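PDB 3PTY: arabinosyltransferase C from Mycobacterium tuberculosis, which probably polymerises arabinose into cell-wall arabinan as an arabinosyltransferase, its C-terminal extracellular domain acting as a lectin-like carbohydrate-binding module. Local coordinates for residues 24-36 and 268-280. Sequence-based numbering, arbitrary orientation.
Sequences QALAGKTCGLAED and LVGLAFPCQRPFG. With AFO (octyl alpha-D-arabinofuranoside), chain B.
A type I turn, K29-G32, running into a short 3-10 segment, faces two consecutive type I turns, G270-F273 and F273-Q276; the backbones come closest at C31-C275 and G32-A272, and L33 N, just past the first turn, donates a nearly straight hydrogen bond of 2.9 Å to A272 O. A disulfide closes the join: C31 SG and C275 SG lie 2.1 Å apart with a chi3 of -83°. One water adds a third tie, donating to C31 O and to Q276 OE1 and accepting from C275 N at 2.8 Å. Within this frame L33 CB rests over one face of the F273 ring, displaced toward its rim; with CG anti to the backbone N (chi1 -169°), L33 CD2 is carried to F273 CZ at 3.6 Å. L26 CD1 packs on A272 CB at 4.0 Å, and P274 CG lies against the C31-G32 peptide. The amide of Q276 is held at both ends, OE1 by the water and NE2 by Q254 OE1 and G258 O. G270 and P278 border a bound arabinofuranoside, whose site N22 of the second subunit completes. The disulfide thus covalently links segments far apart in sequence, while the L33-A272 bond and the shared water satisfy backbone polar atoms in a mostly buried contact.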
# COMPACT_ATOMS: atom_id res chain seq x y z
N GLN A 24 -9.42 -15.74 -12.59
CA GLN A 24 -9.52 -17.17 -12.86
C GLN A 24 -8.13 -17.77 -13.07
O GLN A 24 -7.83 -18.85 -12.56
CB GLN A 24 -10.40 -17.44 -14.09
CG GLN A 24 -11.83 -16.95 -13.95
CD GLN A 24 -12.49 -17.40 -12.66
OE1 GLN A 24 -12.42 -18.58 -12.29
NE2 GLN A 24 -13.13 -16.47 -11.96
N ALA A 25 -7.29 -17.05 -13.81
CA ALA A 25 -5.90 -17.47 -13.97
C ALA A 25 -5.21 -17.58 -12.61
O ALA A 25 -4.53 -18.57 -12.32
CB ALA A 25 -5.16 -16.48 -14.87
N LEU A 26 -5.39 -16.56 -11.78
CA LEU A 26 -4.80 -16.52 -10.44
C LEU A 26 -5.18 -17.76 -9.63
O LEU A 26 -4.33 -18.45 -9.07
CB LEU A 26 -5.28 -15.27 -9.71
CG LEU A 26 -4.39 -14.54 -8.71
CD1 LEU A 26 -5.27 -13.85 -7.66
CD2 LEU A 26 -3.38 -15.46 -8.05
N ALA A 27 -6.48 -18.04 -9.56
CA ALA A 27 -6.98 -19.13 -8.73
C ALA A 27 -6.63 -20.51 -9.28
O ALA A 27 -6.59 -21.49 -8.54
CB ALA A 27 -8.49 -19.01 -8.54
N GLY A 28 -6.36 -20.58 -10.58
CA GLY A 28 -6.01 -21.84 -11.22
C GLY A 28 -4.59 -22.30 -10.91
O GLY A 28 -4.23 -23.45 -11.16
N LYS A 29 -3.78 -21.39 -10.38
CA LYS A 29 -2.41 -21.72 -10.00
C LYS A 29 -2.36 -22.15 -8.53
O LYS A 29 -2.96 -21.51 -7.67
CB LYS A 29 -1.49 -20.52 -10.23
CG LYS A 29 -1.38 -20.10 -11.69
CD LYS A 29 -0.94 -18.65 -11.83
CE LYS A 29 -0.88 -18.22 -13.30
NZ LYS A 29 0.14 -19.01 -14.07
N THR A 30 -1.65 -23.24 -8.26
CA THR A 30 -1.56 -23.77 -6.91
C THR A 30 -1.13 -22.69 -5.92
O THR A 30 -1.75 -22.50 -4.87
CB THR A 30 -0.56 -24.93 -6.82
OG1 THR A 30 -0.88 -25.91 -7.83
CG2 THR A 30 -0.62 -25.58 -5.45
N CYS A 31 -0.07 -21.97 -6.26
CA CYS A 31 0.43 -20.94 -5.35
C CYS A 31 0.20 -19.54 -5.90
O CYS A 31 0.95 -18.60 -5.60
CB CYS A 31 1.89 -21.23 -4.99
SG CYS A 31 2.05 -22.71 -3.91
N GLY A 32 -0.87 -19.39 -6.68
CA GLY A 32 -1.30 -18.09 -7.16
C GLY A 32 -0.21 -17.33 -7.88
O GLY A 32 0.47 -17.86 -8.75
N LEU A 33 -0.05 -16.07 -7.50
CA LEU A 33 0.90 -15.18 -8.18
C LEU A 33 2.36 -15.56 -7.91
O LEU A 33 3.26 -15.14 -8.64
CB LEU A 33 0.63 -13.74 -7.74
CG LEU A 33 1.32 -12.60 -8.49
CD1 LEU A 33 1.00 -12.67 -9.98
CD2 LEU A 33 0.87 -11.28 -7.89
N ALA A 34 2.61 -16.35 -6.86
CA ALA A 34 3.98 -16.71 -6.50
C ALA A 34 4.68 -17.51 -7.60
O ALA A 34 5.91 -17.59 -7.65
CB ALA A 34 4.01 -17.48 -5.17
N GLU A 35 3.90 -18.13 -8.47
CA GLU A 35 4.47 -18.91 -9.56
C GLU A 35 4.79 -18.03 -10.77
O GLU A 35 5.53 -18.44 -11.66
CB GLU A 35 3.50 -20.03 -9.97
CG GLU A 35 3.20 -21.03 -8.86
CD GLU A 35 2.14 -22.05 -9.23
OE1 GLU A 35 1.65 -22.75 -8.32
OE2 GLU A 35 1.80 -22.17 -10.43
N ASP A 36 4.24 -16.82 -10.80
CA ASP A 36 4.40 -15.94 -11.96
C ASP A 36 5.38 -14.79 -11.74
O ASP A 36 5.89 -14.21 -12.70
CB ASP A 36 3.05 -15.38 -12.41
CG ASP A 36 2.18 -16.44 -13.08
OD1 ASP A 36 2.27 -17.62 -12.71
OD2 ASP A 36 1.40 -16.08 -13.99
N LEU A 268 -5.29 -8.02 1.89
CA LEU A 268 -5.72 -7.94 0.49
C LEU A 268 -4.69 -8.53 -0.46
O LEU A 268 -5.02 -9.30 -1.37
CB LEU A 268 -5.94 -6.48 0.08
CG LEU A 268 -7.37 -5.95 0.02
CD1 LEU A 268 -7.37 -4.50 -0.49
CD2 LEU A 268 -8.18 -6.84 -0.88
N VAL A 269 -3.43 -8.15 -0.26
CA VAL A 269 -2.34 -8.64 -1.09
C VAL A 269 -2.12 -10.14 -0.89
O VAL A 269 -1.81 -10.85 -1.84
CB VAL A 269 -1.04 -7.87 -0.80
CG1 VAL A 269 0.14 -8.52 -1.54
CG2 VAL A 269 -1.20 -6.41 -1.19
N GLY A 270 -2.28 -10.62 0.34
CA GLY A 270 -2.09 -12.03 0.62
C GLY A 270 -3.04 -12.96 -0.12
O GLY A 270 -2.76 -14.15 -0.26
N LEU A 271 -4.18 -12.44 -0.58
CA LEU A 271 -5.16 -13.27 -1.28
C LEU A 271 -4.51 -13.90 -2.52
O LEU A 271 -4.82 -15.03 -2.89
CB LEU A 271 -6.36 -12.42 -1.70
CG LEU A 271 -7.23 -11.83 -0.58
CD1 LEU A 271 -8.34 -10.97 -1.18
CD2 LEU A 271 -7.81 -12.92 0.28
N ALA A 272 -3.60 -13.16 -3.14
CA ALA A 272 -2.93 -13.59 -4.35
C ALA A 272 -1.72 -14.49 -4.07
O ALA A 272 -1.14 -15.05 -5.01
CB ALA A 272 -2.50 -12.37 -5.17
N PHE A 273 -1.34 -14.61 -2.80
CA PHE A 273 -0.16 -15.40 -2.42
C PHE A 273 -0.56 -16.43 -1.37
O PHE A 273 -0.09 -16.38 -0.23
CB PHE A 273 0.94 -14.48 -1.86
CG PHE A 273 1.54 -13.56 -2.90
CD1 PHE A 273 1.04 -12.28 -3.08
CD2 PHE A 273 2.58 -13.99 -3.70
CE1 PHE A 273 1.59 -11.43 -4.04
CE2 PHE A 273 3.13 -13.16 -4.67
CZ PHE A 273 2.63 -11.87 -4.83
N PRO A 274 -1.42 -17.38 -1.75
CA PRO A 274 -2.03 -18.32 -0.80
C PRO A 274 -1.01 -19.23 -0.12
O PRO A 274 -1.30 -19.72 0.97
CB PRO A 274 -2.97 -19.14 -1.69
CG PRO A 274 -2.33 -19.06 -3.05
CD PRO A 274 -1.89 -17.63 -3.13
N CYS A 275 0.14 -19.47 -0.74
CA CYS A 275 1.12 -20.40 -0.18
C CYS A 275 2.15 -19.73 0.73
O CYS A 275 2.94 -20.41 1.38
CB CYS A 275 1.85 -21.19 -1.28
SG CYS A 275 0.79 -22.23 -2.34
N GLN A 276 2.16 -18.40 0.77
CA GLN A 276 3.09 -17.69 1.64
C GLN A 276 2.56 -17.61 3.07
O GLN A 276 1.37 -17.40 3.27
CB GLN A 276 3.39 -16.28 1.12
CG GLN A 276 4.55 -16.24 0.15
CD GLN A 276 4.29 -17.10 -1.06
OE1 GLN A 276 3.36 -16.85 -1.82
NE2 GLN A 276 5.10 -18.14 -1.24
N ARG A 277 3.45 -17.75 4.04
CA ARG A 277 3.08 -17.69 5.45
C ARG A 277 2.99 -16.24 5.91
O ARG A 277 4.00 -15.54 5.96
CB ARG A 277 4.13 -18.43 6.29
CG ARG A 277 3.92 -18.40 7.80
CD ARG A 277 5.12 -19.09 8.48
NE ARG A 277 5.10 -19.01 9.94
CZ ARG A 277 4.54 -19.93 10.73
NH1 ARG A 277 3.93 -20.99 10.19
NH2 ARG A 277 4.58 -19.79 12.05
N PRO A 278 1.78 -15.78 6.26
CA PRO A 278 1.62 -14.38 6.66
C PRO A 278 2.18 -14.16 8.05
O PRO A 278 1.88 -14.94 8.96
CB PRO A 278 0.09 -14.17 6.66
CG PRO A 278 -0.49 -15.41 6.01
CD PRO A 278 0.49 -16.50 6.28
N PHE A 279 2.98 -13.12 8.22
CA PHE A 279 3.51 -12.79 9.52
C PHE A 279 2.38 -12.29 10.41
O PHE A 279 1.60 -11.43 10.00
CB PHE A 279 4.60 -11.72 9.41
CG PHE A 279 5.16 -11.30 10.74
CD1 PHE A 279 6.06 -12.12 11.41
CD2 PHE A 279 4.77 -10.12 11.33
CE1 PHE A 279 6.57 -11.74 12.64
CE2 PHE A 279 5.27 -9.74 12.56
CZ PHE A 279 6.18 -10.56 13.22
N GLY A 280 2.29 -12.85 11.61
CA GLY A 280 1.25 -12.50 12.57
C GLY A 280 1.53 -13.13 13.92
O GLY A 280 2.60 -13.71 14.12
C1 AFO B . -5.02 -14.10 4.80
O1 AFO B . -6.34 -14.42 5.24
C2 AFO B . -5.12 -13.78 3.31
O2 AFO B . -4.40 -12.59 2.97
C3 AFO B . -4.56 -14.99 2.59
O3 AFO B . -5.58 -15.53 1.76
C4 AFO B . -4.22 -15.99 3.68
O4 AFO B . -4.18 -15.26 4.91
C5 AFO B . -2.90 -16.73 3.43
O5 AFO B . -2.89 -17.95 4.20
C1' AFO B . -6.41 -14.84 6.60
C2' AFO B . -7.80 -15.41 6.83
C3' AFO B . -8.20 -15.41 8.30
C4' AFO B . -9.49 -16.21 8.48
C5' AFO B . -10.27 -16.29 7.17
C6' AFO B . -11.01 -15.00 6.85
C7' AFO B . -11.59 -15.05 5.43
C8' AFO B . -12.41 -13.82 5.13
O HOH W 1 1.48 -18.25 -2.89